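Local coordinates for protein bifunctional endomannanase/endoglucanase (Caldanaerobius polysaccharolyticus, PDB 3W0K) that probably hydrolyses internal beta-glycosidic bonds of mannan and cellulose-type polysaccharides, at residues F132-E137 against E160-I165; E149-L154 against P184-L189; K242-L247 against V252-G257. One frame throughout, in Å; residues are numbered along the deposited sequence.

Contact 1: residues F132-E137 against E160-I165; sequences FDLVNE and EAIRKI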
ATOM      1  N   PHE A 132       7.802  -4.291  -7.892  1.00  8.37           N
ATOM      2  CA  PHE A 132       7.005  -5.386  -7.338  1.00  8.53           C
ATOM      3  C   PHE A 132       6.953  -5.296  -5.814  1.00  7.74           C
ATOM      4  O   PHE A 132       7.990  -5.376  -5.159  1.00  8.07           O
ATOM      5  CB  PHE A 132       7.635  -6.743  -7.695  1.00  9.23           C
ATOM      6  CG  PHE A 132       7.592  -7.100  -9.163  1.00  9.27           C
ATOM      7  CD1 PHE A 132       6.821  -6.380 -10.072  1.00  9.89           C
ATOM      8  CD2 PHE A 132       8.321  -8.195  -9.625  1.00  9.84           C
ATOM      9  CE1 PHE A 132       6.775  -6.746 -11.419  1.00 10.47           C
ATOM     10  CE2 PHE A 132       8.281  -8.568 -10.969  1.00 10.38           C
ATOM     11  CZ  PHE A 132       7.506  -7.842 -11.867  1.00  9.45           C
ATOM     12  N   ASP A 133       5.747  -5.150  -5.265  1.00  7.76           N
ATOM     13  CA  ASP A 133       5.520  -5.074  -3.814  1.00  8.96           C
ATOM     14  C   ASP A 133       5.026  -6.482  -3.464  1.00  7.52           C
ATOM     15  O   ASP A 133       3.856  -6.812  -3.654  1.00  7.91           O
ATOM     16  CB  ASP A 133       4.455  -4.008  -3.536  1.00  9.58           C
ATOM     17  CG  ASP A 133       4.219  -3.763  -2.058  1.00 10.72           C
ATOM     18  OD1 ASP A 133       4.958  -4.296  -1.201  1.00 10.64           O
ATOM     19  OD2 ASP A 133       3.272  -3.011  -1.758  1.00  9.82           O
ATOM     20  N   LEU A 134       5.936  -7.295  -2.930  1.00  8.73           N
ATOM     21  CA  LEU A 134       5.681  -8.711  -2.658  1.00  8.07           C
ATOM     22  C   LEU A 134       4.372  -9.174  -2.038  1.00  7.56           C
ATOM     23  O   LEU A 134       3.664 -10.003  -2.621  1.00  8.76           O
ATOM     24  CB  LEU A 134       6.881  -9.336  -1.940  1.00  7.97           C
ATOM     25  CG  LEU A 134       8.231  -9.086  -2.623  1.00  8.28           C
ATOM     26  CD1 LEU A 134       9.285  -9.981  -1.985  1.00  8.73           C
ATOM     27  CD2 LEU A 134       8.156  -9.377  -4.123  1.00 10.90           C
ATOM     28  N   VAL A 135       4.049  -8.670  -0.856  1.00  6.71           N
ATOM     29  CA  VAL A 135       2.813  -9.073  -0.207  1.00  7.85           C
ATOM     30  C   VAL A 135       2.343  -7.963   0.717  1.00  8.36           C
ATOM     31  O   VAL A 135       3.108  -7.435   1.524  1.00  9.24           O
ATOM     32  CB  VAL A 135       2.969 -10.442   0.534  1.00  7.77           C
ATOM     33  CG1 VAL A 135       4.129 -10.405   1.526  1.00 10.62           C
ATOM     34  CG2 VAL A 135       1.663 -10.826   1.225  1.00  9.15           C
ATOM     35  N   ASN A 136       1.081  -7.584   0.565  1.00  7.58           N
ATOM     36  CA  ASN A 136       0.535  -6.510   1.372  1.00  7.41           C
ATOM     37  C   ASN A 136       0.444  -6.803   2.859  1.00  8.87           C
ATOM     38  O   ASN A 136      -0.019  -7.862   3.270  1.00  8.70           O
ATOM     39  CB  ASN A 136      -0.856  -6.110   0.874  1.00  6.59           C
ATOM     40  CG  ASN A 136      -1.468  -5.000   1.713  1.00  7.78           C
ATOM     41  OD1 ASN A 136      -1.106  -3.838   1.571  1.00  7.73           O
ATOM     42  ND2 ASN A 136      -2.369  -5.365   2.620  1.00  8.08           N
ATOM     43  N   GLU A 137       0.912  -5.841   3.647  1.00  8.61           N
ATOM     44  CA  GLU A 137       0.838  -5.867   5.104  1.00  9.06           C
ATOM     45  C   GLU A 137       0.868  -7.214   5.841  1.00  8.03           C
ATOM     46  O   GLU A 137      -0.173  -7.703   6.291  1.00  9.13           O
ATOM     47  CB  GLU A 137      -0.415  -5.082   5.524  1.00  8.36           C
ATOM     48  CG  GLU A 137      -0.430  -3.635   5.007  1.00  9.25           C
ATOM     49  CD  GLU A 137      -1.792  -2.951   5.090  1.00 11.17           C
ATOM     50  OE1 GLU A 137      -2.834  -3.641   5.136  1.00 10.88           O
ATOM     51  OE2 GLU A 137      -1.822  -1.700   5.082  1.00 10.91           O
ATOM     52  N   GLU A 160      15.251 -13.528  -4.380  1.00 10.12           N
ATOM     53  CA  GLU A 160      16.260 -14.234  -5.162  1.00 10.39           C
ATOM     54  C   GLU A 160      15.661 -14.849  -6.425  1.00 11.60           C
ATOM     55  O   GLU A 160      16.292 -14.845  -7.485  1.00 12.48           O
ATOM     56  CB  GLU A 160      16.948 -15.301  -4.308  1.00 12.34           C
ATOM     57  CG  GLU A 160      17.889 -14.712  -3.256  1.00 16.80           C
ATOM     58  CD  GLU A 160      18.602 -15.763  -2.416  1.00 20.63           C
ATOM     59  OE1 GLU A 160      18.284 -16.966  -2.540  1.00 24.65           O
ATOM     60  OE2 GLU A 160      19.485 -15.376  -1.620  1.00 23.93           O
ATOM     61  N   ALA A 161      14.430 -15.344  -6.322  1.00 10.96           N
ATOM     62  CA  ALA A 161      13.752 -15.946  -7.467  1.00 10.11           C
ATOM     63  C   ALA A 161      13.464 -14.891  -8.536  1.00 11.33           C
ATOM     64  O   ALA A 161      13.643 -15.136  -9.728  1.00 12.31           O
ATOM     65  CB  ALA A 161      12.463 -16.624  -7.024  1.00  9.91           C
ATOM     66  N   ILE A 162      13.013 -13.715  -8.103  1.00 10.08           N
ATOM     67  CA  ILE A 162      12.725 -12.622  -9.031  1.00 10.00           C
ATOM     68  C   ILE A 162      14.019 -12.146  -9.698  1.00 11.76           C
ATOM     69  O   ILE A 162      14.080 -12.001 -10.922  1.00 11.41           O
ATOM     70  CB  ILE A 162      12.058 -11.429  -8.295  1.00 10.06           C
ATOM     71  CG1 ILE A 162      10.649 -11.815  -7.847  1.00 10.21           C
ATOM     72  CG2 ILE A 162      12.021 -10.184  -9.191  1.00 11.98           C
ATOM     73  CD1 ILE A 162      10.032 -10.829  -6.864  1.00  9.64           C
ATOM     74  N   ARG A 163      15.055 -11.942  -8.889  1.00 11.48           N
ATOM     75  CA  ARG A 163      16.346 -11.468  -9.388  1.00 12.73           C
ATOM     76  C   ARG A 163      17.071 -12.428 -10.321  1.00 13.13           C
ATOM     77  O   ARG A 163      17.878 -11.996 -11.147  1.00 13.65           O
ATOM     78  CB  ARG A 163      17.250 -11.050  -8.231  1.00 14.27           C
ATOM     79  CG  ARG A 163      16.786  -9.763  -7.579  1.00 13.47           C
ATOM     80  CD  ARG A 163      17.658  -9.344  -6.415  1.00 13.78           C
ATOM     81  NE  ARG A 163      17.239  -8.043  -5.895  1.00 13.61           N
ATOM     82  CZ  ARG A 163      17.547  -7.575  -4.688  1.00 14.22           C
ATOM     83  NH1 ARG A 163      18.282  -8.299  -3.852  1.00 15.06           N
ATOM     84  NH2 ARG A 163      17.115  -6.379  -4.317  1.00 15.69           N
ATOM     85  N   LYS A 164      16.806 -13.724 -10.182  1.00 13.22           N
ATOM     86  CA  LYS A 164      17.432 -14.712 -11.057  1.00 15.05           C
ATOM     87  C   LYS A 164      16.907 -14.506 -12.479  1.00 14.96           C
ATOM     88  O   LYS A 164      17.637 -14.681 -13.458  1.00 15.57           O
ATOM     89  CB  LYS A 164      17.123 -16.132 -10.576  1.00 16.63           C
ATOM     90  CG  LYS A 164      17.768 -17.220 -11.419  1.00 22.16           C
ATOM     91  CD  LYS A 164      17.552 -18.596 -10.814  1.00 26.07           C
ATOM     92  CE  LYS A 164      18.150 -19.681 -11.700  1.00 28.28           C
ATOM     93  NZ  LYS A 164      17.499 -19.721 -13.042  1.00 30.58           N
ATOM     94  N   ILE A 165      15.641 -14.107 -12.577  1.00 13.58           N
ATOM     95  CA  ILE A 165      14.989 -13.858 -13.861  1.00 13.18           C
ATOM     96  C   ILE A 165      15.272 -12.437 -14.349  1.00 13.86           C
ATOM     97  O   ILE A 165      15.671 -12.235 -15.500  1.00 13.73           O
ATOM     98  CB  ILE A 165      13.462 -14.083 -13.753  1.00 13.55           C
ATOM     99  CG1 ILE A 165      13.178 -15.558 -13.462  1.00 13.43           C
ATOM    100  CG2 ILE A 165      12.757 -13.623 -15.031  1.00 12.66           C
ATOM    101  CD1 ILE A 165      11.764 -15.835 -12.996  1.00 13.62           C
TER
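The ring of Phe-132 meets Ile-162 at its edge: the methyl CD1 of Ile-162 lies near the ring plane, 4.2 Å from Phe-132 CD2. The same ring takes part in a cation-pi interaction with Arg-169 and meets the indole of Trp-115, whose plane is inclined to it by about 35°. Phe-132, near the end of the strand, and Leu-134, just past it, both direct their side chains at the helix, whereas Asp-133 turns to the other side.

Leu-134 makes the closer approach, its CD2 methyl standing 3.6 Å from Ile-162 CD1. The two side chains run in opposite directions and slide past each other, touching through these terminal methyls. Ile-162 reaches this far because CG1 lies beside its backbone N (chi1 -69°) and CD1 continues in an extended line, which lets a single methyl touch both the aromatic edge and the leucine branch. The contact is small, apolar and buried, and it holds the backbones well apart, with the nearest pair, CA of Phe-132 and CA of Ile-162, 9.4 Å from each other.

Farther along the loop, Asn-136 and Glu-137 are part of the Asn-Glu-Pro sequence familiar from family 5 enzymes. Asn-136 ND2 donates to Glu-137 OE1 over 3.1 Å, arriving from above the carboxylate plane; OE1 is also hydrogen-bonded to the amine of a Tris molecule, probably from the crystallisation liquor, and OE2 forms a salt bridge with Arg-196.

Within the fold, the contact joins strand 130-133 to helix 148-165 in a right-handed beta-alpha-beta unit completed by strand 170-174, whose Ile-171 touches both Leu-134 and Ile-162, while helix 105-121 packs beside Ala-161 and Ile-165.

Contact 2: residues E149-L154 against P184-L189; sequences ENHASL and PELAHL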
ATOM      1  N   GLU A 149      12.082 -14.534  11.529  1.00 12.90           N
ATOM      2  CA  GLU A 149      12.915 -15.492  10.814  1.00 14.15           C
ATOM      3  C   GLU A 149      12.230 -16.132   9.605  1.00 12.36           C
ATOM      4  O   GLU A 149      12.801 -16.142   8.513  1.00 12.16           O
ATOM      5  CB  GLU A 149      13.411 -16.581  11.770  1.00 17.64           C
ATOM      6  CG  GLU A 149      14.400 -17.558  11.144  1.00 24.66           C
ATOM      7  CD  GLU A 149      14.935 -18.573  12.139  1.00 29.85           C
ATOM      8  OE1 GLU A 149      15.258 -18.181  13.283  1.00 34.03           O
ATOM      9  OE2 GLU A 149      15.039 -19.764  11.775  1.00 33.95           O
ATOM     10  N   ASN A 150      11.020 -16.668   9.778  1.00 11.51           N
ATOM     11  CA  ASN A 150      10.369 -17.292   8.631  1.00 10.57           C
ATOM     12  C   ASN A 150       9.871 -16.295   7.588  1.00 10.61           C
ATOM     13  O   ASN A 150       9.864 -16.597   6.394  1.00 11.29           O
ATOM     14  CB  ASN A 150       9.322 -18.365   9.016  1.00 10.01           C
ATOM     15  CG  ASN A 150       8.149 -17.828   9.825  1.00 11.90           C
ATOM     16  OD1 ASN A 150       7.703 -16.696   9.649  1.00 10.12           O
ATOM     17  ND2 ASN A 150       7.597 -18.687  10.679  1.00 12.88           N
ATOM     18  N   HIS A 151       9.528 -15.087   8.029  1.00  9.20           N
ATOM     19  CA  HIS A 151       9.095 -14.047   7.102  1.00  9.28           C
ATOM     20  C   HIS A 151      10.314 -13.650   6.269  1.00  8.95           C
ATOM     21  O   HIS A 151      10.239 -13.585   5.041  1.00  8.88           O
ATOM     22  CB  HIS A 151       8.562 -12.823   7.858  1.00  8.81           C
ATOM     23  CG  HIS A 151       8.391 -11.607   6.997  1.00  9.30           C
ATOM     24  ND1 HIS A 151       9.312 -10.583   6.969  1.00  9.85           N
ATOM     25  CD2 HIS A 151       7.413 -11.258   6.126  1.00 10.42           C
ATOM     26  CE1 HIS A 151       8.910  -9.654   6.119  1.00 10.71           C
ATOM     27  NE2 HIS A 151       7.760 -10.039   5.594  1.00 10.98           N
ATOM     28  N   ALA A 152      11.442 -13.407   6.937  1.00  9.49           N
ATOM     29  CA  ALA A 152      12.667 -13.027   6.239  1.00  9.07           C
ATOM     30  C   ALA A 152      13.098 -14.104   5.244  1.00  9.86           C
ATOM     31  O   ALA A 152      13.467 -13.797   4.113  1.00 10.08           O
ATOM     32  CB  ALA A 152      13.789 -12.747   7.244  1.00  8.59           C
ATOM     33  N   SER A 153      13.022 -15.366   5.659  1.00 10.16           N
ATOM     34  CA  SER A 153      13.402 -16.471   4.783  1.00 10.57           C
ATOM     35  C   SER A 153      12.547 -16.506   3.519  1.00 10.55           C
ATOM     36  O   SER A 153      13.071 -16.697   2.421  1.00 10.35           O
ATOM     37  CB  SER A 153      13.315 -17.807   5.525  1.00 14.39           C
ATOM     38  OG  SER A 153      14.322 -17.898   6.520  1.00 17.45           O
ATOM     39  N   LEU A 154      11.243 -16.281   3.669  1.00  8.89           N
ATOM     40  CA  LEU A 154      10.342 -16.279   2.520  1.00  8.64           C
ATOM     41  C   LEU A 154      10.618 -15.088   1.607  1.00  9.72           C
ATOM     42  O   LEU A 154      10.624 -15.226   0.388  1.00  9.67           O
ATOM     43  CB  LEU A 154       8.875 -16.272   2.962  1.00  9.77           C
ATOM     44  CG  LEU A 154       7.851 -16.295   1.816  1.00  8.51           C
ATOM     45  CD1 LEU A 154       8.047 -17.525   0.932  1.00 10.22           C
ATOM     46  CD2 LEU A 154       6.441 -16.258   2.393  1.00  9.59           C
ATOM     47  N   PRO A 184      14.766  -4.397  10.370  1.00 14.22           N
ATOM     48  CA  PRO A 184      16.217  -4.243  10.222  1.00 14.94           C
ATOM     49  C   PRO A 184      16.909  -5.513   9.726  1.00 15.16           C
ATOM     50  O   PRO A 184      17.964  -5.444   9.091  1.00 15.33           O
ATOM     51  CB  PRO A 184      16.667  -3.844  11.632  1.00 16.09           C
ATOM     52  CG  PRO A 184      15.621  -4.433  12.521  1.00 16.46           C
ATOM     53  CD  PRO A 184      14.346  -4.167  11.763  1.00 13.89           C
ATOM     54  N   GLU A 185      16.274  -6.660   9.957  1.00 13.99           N
ATOM     55  CA  GLU A 185      16.813  -7.947   9.531  1.00 14.96           C
ATOM     56  C   GLU A 185      16.843  -8.098   8.009  1.00 15.04           C
ATOM     57  O   GLU A 185      17.532  -8.970   7.482  1.00 16.84           O
ATOM     58  CB  GLU A 185      16.037  -9.110  10.172  1.00 14.52           C
ATOM     59  CG  GLU A 185      14.552  -9.211   9.788  1.00 14.43           C
ATOM     60  CD  GLU A 185      13.628  -8.335  10.635  1.00 15.26           C
ATOM     61  OE1 GLU A 185      14.104  -7.444  11.368  1.00 14.41           O
ATOM     62  OE2 GLU A 185      12.401  -8.544  10.570  1.00 14.81           O
ATOM     63  N   LEU A 186      16.105  -7.241   7.305  1.00 14.22           N
ATOM     64  CA  LEU A 186      16.066  -7.288   5.845  1.00 13.37           C
ATOM     65  C   LEU A 186      16.645  -6.019   5.210  1.00 14.44           C
ATOM     66  O   LEU A 186      16.487  -5.783   4.011  1.00 14.36           O
ATOM     67  CB  LEU A 186      14.628  -7.516   5.360  1.00 13.86           C
ATOM     68  CG  LEU A 186      14.038  -8.905   5.620  1.00 14.34           C
ATOM     69  CD1 LEU A 186      12.535  -8.888   5.400  1.00 13.96           C
ATOM     70  CD2 LEU A 186      14.710  -9.938   4.718  1.00 14.59           C
ATOM     71  N   ALA A 187      17.352  -5.231   6.016  1.00 15.57           N
ATOM     72  CA  ALA A 187      17.955  -3.979   5.558  1.00 16.42           C
ATOM     73  C   ALA A 187      18.977  -4.126   4.427  1.00 18.67           C
ATOM     74  O   ALA A 187      19.052  -3.275   3.540  1.00 20.36           O
ATOM     75  CB  ALA A 187      18.588  -3.249   6.739  1.00 18.94           C
ATOM     76  N   HIS A 188      19.748  -5.210   4.451  1.00 18.32           N
ATOM     77  CA  HIS A 188      20.785  -5.441   3.448  1.00 19.26           C
ATOM     78  C   HIS A 188      20.322  -6.108   2.152  1.00 18.44           C
ATOM     79  O   HIS A 188      21.140  -6.389   1.271  1.00 18.55           O
ATOM     80  CB  HIS A 188      21.930  -6.239   4.067  1.00 20.55           C
ATOM     81  N   LEU A 189      19.015  -6.317   2.010  1.00 16.95           N
ATOM     82  CA  LEU A 189      18.479  -6.974   0.820  1.00 16.73           C
ATOM     83  C   LEU A 189      18.382  -6.084  -0.424  1.00 16.08           C
ATOM     84  O   LEU A 189      18.160  -6.580  -1.530  1.00 16.61           O
ATOM     85  CB  LEU A 189      17.120  -7.604   1.140  1.00 17.13           C
ATOM     86  CG  LEU A 189      16.615  -8.711   0.214  1.00 18.95           C
ATOM     87  CD1 LEU A 189      17.668  -9.804   0.060  1.00 18.37           C
ATOM     88  CD2 LEU A 189      15.327  -9.288   0.783  1.00 19.46           C
TER
HETATM   89  O   HOH W   1      11.444 -10.481   8.850  1.00 11.93           O
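Leu-186 packs against the helix with both of its methyls, each on a different residue. Its CD2 sits 3.9 Å from Ala-152 CB, and the leucine can come this near because alanine offers nothing bulkier than a methyl; here too the backbones are closest, with CA of Ala-152 and CA of Leu-186 6.7 Å apart. The other branch turns to His-151, where Leu-186 CD1 approaches CE1 of the imidazole obliquely at 3.8 Å. The histidine lies there because its CG stands opposite the backbone N (chi1 167°), which swings the ring forward although the bond that leaves its CA does not aim at the partner segment. Replacing Leu-186 with an alanine would probably open a gap between the helix and the loop, leaving the methyl of Ala-152 and CE1 of the imidazole without the leucine methyls that pack on them.

In this TIM barrel, helix 148-165 follows the fourth strand and residues 184-189, starting in a short 3-10 turn, belong to the link between the fifth and sixth, so the patch packs that link on the helix of the preceding unit.

Toward Glu-185 the packing slackens. Its CG comes no nearer than 4.4 Å to Ala-152 CB, and its carboxylate reaches His-151 through water. One water, lying in the imidazole plane at the ring edge, is 2.8 Å from His-151 ND1 and donates to Glu-185 OE2, also at 2.8 Å. Arg-148, at the start of the same helix, binds OE2 directly in a salt bridge. On the exposed side of the helix, Ser-153 OG donates back to Glu-149 O, which Ser-153 N approaches from the opposite face of the carbonyl.

Contact 3: residues K242-L247 against V252-G257; sequences KPWRDL and VNVHIG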
ATOM      1  N   LYS A 242      10.435   6.231  14.346  1.00 15.30           N
ATOM      2  CA  LYS A 242      11.856   6.129  14.681  1.00 15.91           C
ATOM      3  C   LYS A 242      12.559   4.879  14.140  1.00 15.62           C
ATOM      4  O   LYS A 242      13.636   4.987  13.558  1.00 16.21           O
ATOM      5  CB  LYS A 242      12.089   6.271  16.190  1.00 17.76           C
ATOM      6  CG  LYS A 242      13.564   6.368  16.558  1.00 22.14           C
ATOM      7  CD  LYS A 242      13.771   6.570  18.049  1.00 24.43           C
ATOM      8  CE  LYS A 242      15.242   6.806  18.369  1.00 26.04           C
ATOM      9  NZ  LYS A 242      16.117   5.690  17.904  1.00 28.04           N
ATOM     10  N   PRO A 243      11.962   3.682  14.315  1.00 16.38           N
ATOM     11  CA  PRO A 243      12.613   2.469  13.801  1.00 15.85           C
ATOM     12  C   PRO A 243      12.796   2.517  12.282  1.00 15.77           C
ATOM     13  O   PRO A 243      13.752   1.955  11.739  1.00 16.91           O
ATOM     14  CB  PRO A 243      11.643   1.363  14.216  1.00 16.21           C
ATOM     15  CG  PRO A 243      11.044   1.899  15.480  1.00 17.19           C
ATOM     16  CD  PRO A 243      10.762   3.332  15.095  1.00 15.80           C
ATOM     17  N   TRP A 244      11.869   3.186  11.602  1.00 15.16           N
ATOM     18  CA  TRP A 244      11.932   3.329  10.151  1.00 14.61           C
ATOM     19  C   TRP A 244      13.004   4.347   9.769  1.00 15.12           C
ATOM     20  O   TRP A 244      13.716   4.169   8.785  1.00 15.31           O
ATOM     21  CB  TRP A 244      10.565   3.734   9.598  1.00 13.71           C
ATOM     22  CG  TRP A 244       9.542   2.647   9.733  1.00 11.68           C
ATOM     23  CD1 TRP A 244       8.772   2.371  10.825  1.00 12.93           C
ATOM     24  CD2 TRP A 244       9.194   1.677   8.739  1.00 12.11           C
ATOM     25  NE1 TRP A 244       7.964   1.284  10.574  1.00 12.08           N
ATOM     26  CE2 TRP A 244       8.203   0.840   9.301  1.00 11.35           C
ATOM     27  CE3 TRP A 244       9.623   1.434   7.428  1.00 11.86           C
ATOM     28  CZ2 TRP A 244       7.631  -0.225   8.594  1.00 11.38           C
ATOM     29  CZ3 TRP A 244       9.055   0.374   6.723  1.00 12.57           C
ATOM     30  CH2 TRP A 244       8.068  -0.442   7.311  1.00 10.65           C
ATOM     31  N   ARG A 245      13.125   5.401  10.571  1.00 17.16           N
ATOM     32  CA  ARG A 245      14.129   6.436  10.338  1.00 18.76           C
ATOM     33  C   ARG A 245      15.534   5.901  10.595  1.00 19.87           C
ATOM     34  O   ARG A 245      16.480   6.265   9.891  1.00 20.05           O
ATOM     35  CB  ARG A 245      13.856   7.653  11.222  1.00 19.66           C
ATOM     36  CG  ARG A 245      12.770   8.556  10.679  1.00 20.24           C
ATOM     37  CD  ARG A 245      13.263   9.327   9.458  1.00 22.02           C
ATOM     38  NE  ARG A 245      14.055  10.500   9.832  1.00 22.84           N
ATOM     39  CZ  ARG A 245      14.692  11.289   8.971  1.00 24.17           C
ATOM     40  NH1 ARG A 245      14.651  11.039   7.667  1.00 23.30           N
ATOM     41  NH2 ARG A 245      15.332  12.366   9.410  1.00 24.79           N
ATOM     42  N   ASP A 246      15.665   5.038  11.600  1.00 21.29           N
ATOM     43  CA  ASP A 246      16.956   4.440  11.939  1.00 22.94           C
ATOM     44  C   ASP A 246      17.460   3.606  10.770  1.00 23.71           C
ATOM     45  O   ASP A 246      18.659   3.556  10.503  1.00 24.18           O
ATOM     46  CB  ASP A 246      16.842   3.566  13.194  1.00 24.16           C
ATOM     47  CG  ASP A 246      16.632   4.379  14.465  1.00 26.35           C
ATOM     48  OD1 ASP A 246      16.879   5.605  14.455  1.00 26.24           O
ATOM     49  OD2 ASP A 246      16.219   3.785  15.482  1.00 29.27           O
ATOM     50  N   LEU A 247      16.532   2.960  10.069  1.00 22.69           N
ATOM     51  CA  LEU A 247      16.876   2.142   8.913  1.00 23.28           C
ATOM     52  C   LEU A 247      17.266   3.023   7.731  1.00 22.66           C
ATOM     53  O   LEU A 247      18.220   2.720   7.014  1.00 23.18           O
ATOM     54  CB  LEU A 247      15.701   1.237   8.541  1.00 24.18           C
ATOM     55  CG  LEU A 247      15.900  -0.262   8.779  1.00 26.42           C
ATOM     56  CD1 LEU A 247      16.650  -0.510  10.078  1.00 26.47           C
ATOM     57  CD2 LEU A 247      14.559  -0.963   8.780  1.00 24.60           C
ATOM     58  N   VAL A 252      18.821   2.449   3.975  1.00 22.61           N
ATOM     59  CA  VAL A 252      17.619   1.789   3.467  1.00 19.96           C
ATOM     60  C   VAL A 252      16.631   2.792   2.874  1.00 19.25           C
ATOM     61  O   VAL A 252      16.408   3.866   3.435  1.00 18.83           O
ATOM     62  CB  VAL A 252      16.908   0.987   4.581  1.00 20.81           C
ATOM     63  CG1 VAL A 252      15.610   0.377   4.059  1.00 19.76           C
ATOM     64  CG2 VAL A 252      17.829  -0.103   5.110  1.00 20.66           C
ATOM     65  N   ASN A 253      16.066   2.440   1.722  1.00 18.11           N
ATOM     66  CA  ASN A 253      15.082   3.283   1.054  1.00 17.87           C
ATOM     67  C   ASN A 253      13.711   2.988   1.651  1.00 17.60           C
ATOM     68  O   ASN A 253      13.278   1.834   1.689  1.00 18.23           O
ATOM     69  CB  ASN A 253      15.076   3.007  -0.451  1.00 20.83           C
ATOM     70  CG  ASN A 253      16.361   3.444  -1.129  1.00 25.40           C
ATOM     71  OD1 ASN A 253      16.656   4.638  -1.215  1.00 28.82           O
ATOM     72  ND2 ASN A 253      17.135   2.478  -1.612  1.00 28.13           N
ATOM     73  N   VAL A 254      13.052   4.030   2.148  1.00 15.44           N
ATOM     74  CA  VAL A 254      11.735   3.897   2.767  1.00 13.66           C
ATOM     75  C   VAL A 254      10.682   4.679   1.986  1.00 13.87           C
ATOM     76  O   VAL A 254      10.972   5.728   1.414  1.00 15.76           O
ATOM     77  CB  VAL A 254      11.766   4.399   4.240  1.00 14.39           C
ATOM     78  CG1 VAL A 254      10.365   4.388   4.853  1.00 15.67           C
ATOM     79  CG2 VAL A 254      12.708   3.531   5.069  1.00 14.14           C
ATOM     80  N   HIS A 255       9.462   4.150   1.957  1.00 10.55           N
ATOM     81  CA  HIS A 255       8.351   4.795   1.264  1.00 10.52           C
ATOM     82  C   HIS A 255       7.057   4.463   2.006  1.00  9.96           C
ATOM     83  O   HIS A 255       6.975   3.434   2.675  1.00 11.73           O
ATOM     84  CB  HIS A 255       8.257   4.292  -0.180  1.00  9.54           C
ATOM     85  CG  HIS A 255       7.234   5.012  -1.004  1.00  9.28           C
ATOM     86  ND1 HIS A 255       5.944   4.552  -1.160  1.00 10.33           N
ATOM     87  CD2 HIS A 255       7.310   6.166  -1.708  1.00 10.75           C
ATOM     88  CE1 HIS A 255       5.268   5.393  -1.923  1.00 10.46           C
ATOM     89  NE2 HIS A 255       6.074   6.382  -2.268  1.00  9.82           N
ATOM     90  N   ILE A 256       6.070   5.351   1.921  1.00  9.05           N
ATOM     91  CA  ILE A 256       4.778   5.122   2.569  1.00  8.64           C
ATOM     92  C   ILE A 256       3.804   4.628   1.495  1.00 10.46           C
ATOM     93  O   ILE A 256       3.226   5.422   0.748  1.00  9.87           O
ATOM     94  CB  ILE A 256       4.247   6.411   3.250  1.00 10.13           C
ATOM     95  CG1 ILE A 256       5.229   6.881   4.331  1.00 11.03           C
ATOM     96  CG2 ILE A 256       2.866   6.168   3.856  1.00 11.40           C
ATOM     97  CD1 ILE A 256       5.415   5.903   5.487  1.00 12.88           C
ATOM     98  N   GLY A 257       3.659   3.305   1.419  1.00  9.17           N
ATOM     99  CA  GLY A 257       2.800   2.674   0.425  1.00  9.62           C
ATOM    100  C   GLY A 257       1.322   2.988   0.514  1.00  9.72           C
ATOM    101  O   GLY A 257       0.614   2.936  -0.497  1.00  8.02           O
TER
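Val-252 opens the return from the helix by giving its backbone N-H to Leu-247 O, a bond of 3.1 Å with an angle of 155° at the hydrogen. The donor comes in tilted from the carbonyl plane, and Val-252 CB is brought 3.3 Å from Leu-247 O. The two side chains lie side by side and point the same way, with Leu-247 CB 4.1 Å from Val-252 CB.

After Asn-253, which turns away, Val-254 in the strand faces the helix again. Its methyls divide the work: CG1, opposite the backbone N (chi1 175°), meets Trp-244 CE3 obliquely at 4.0 Å, whereas CG2 rests 3.9 Å from Trp-244 O. The side chains cross at about a right angle, and the indole is also held through NE1, on its five-membered ring, which bonds to Asn-180 O.

His-255 points to the other side of the strand, where its ring meets Phe-38, and Ile-256 leans on Tyr-281 of the next helix. Such a short turn from helix 234-249 into strand 254-259, covered by the helix it has just left, is the alpha-to-beta return of a beta/alpha barrel, here leading into the seventh strand.

From the N terminus, the chain passes through the fourth strand, and contact 1 closes its loop when helix 148-165 folds back on that strand. Contact 2 opens inside this loop, at 149-154, and closes beyond it at 184-189, so the two cross and share the helix; Arg-163 NH1 probably hydrogen-bonds Leu-189 O, 2.9 Å away. Contact 3 follows in series, a short closure between helix 234-249 and the seventh strand. It abuts contact 2 (Ala-187 CB to Val-252 CG2 3.6 Å, Pro-184 CB to Leu-247 CD1 3.7 Å), so loop 184-189 touches helix 148-165 and the end of helix 234-249 with its following loop. Contacts 1 and 3, not touching, reach the same sheet.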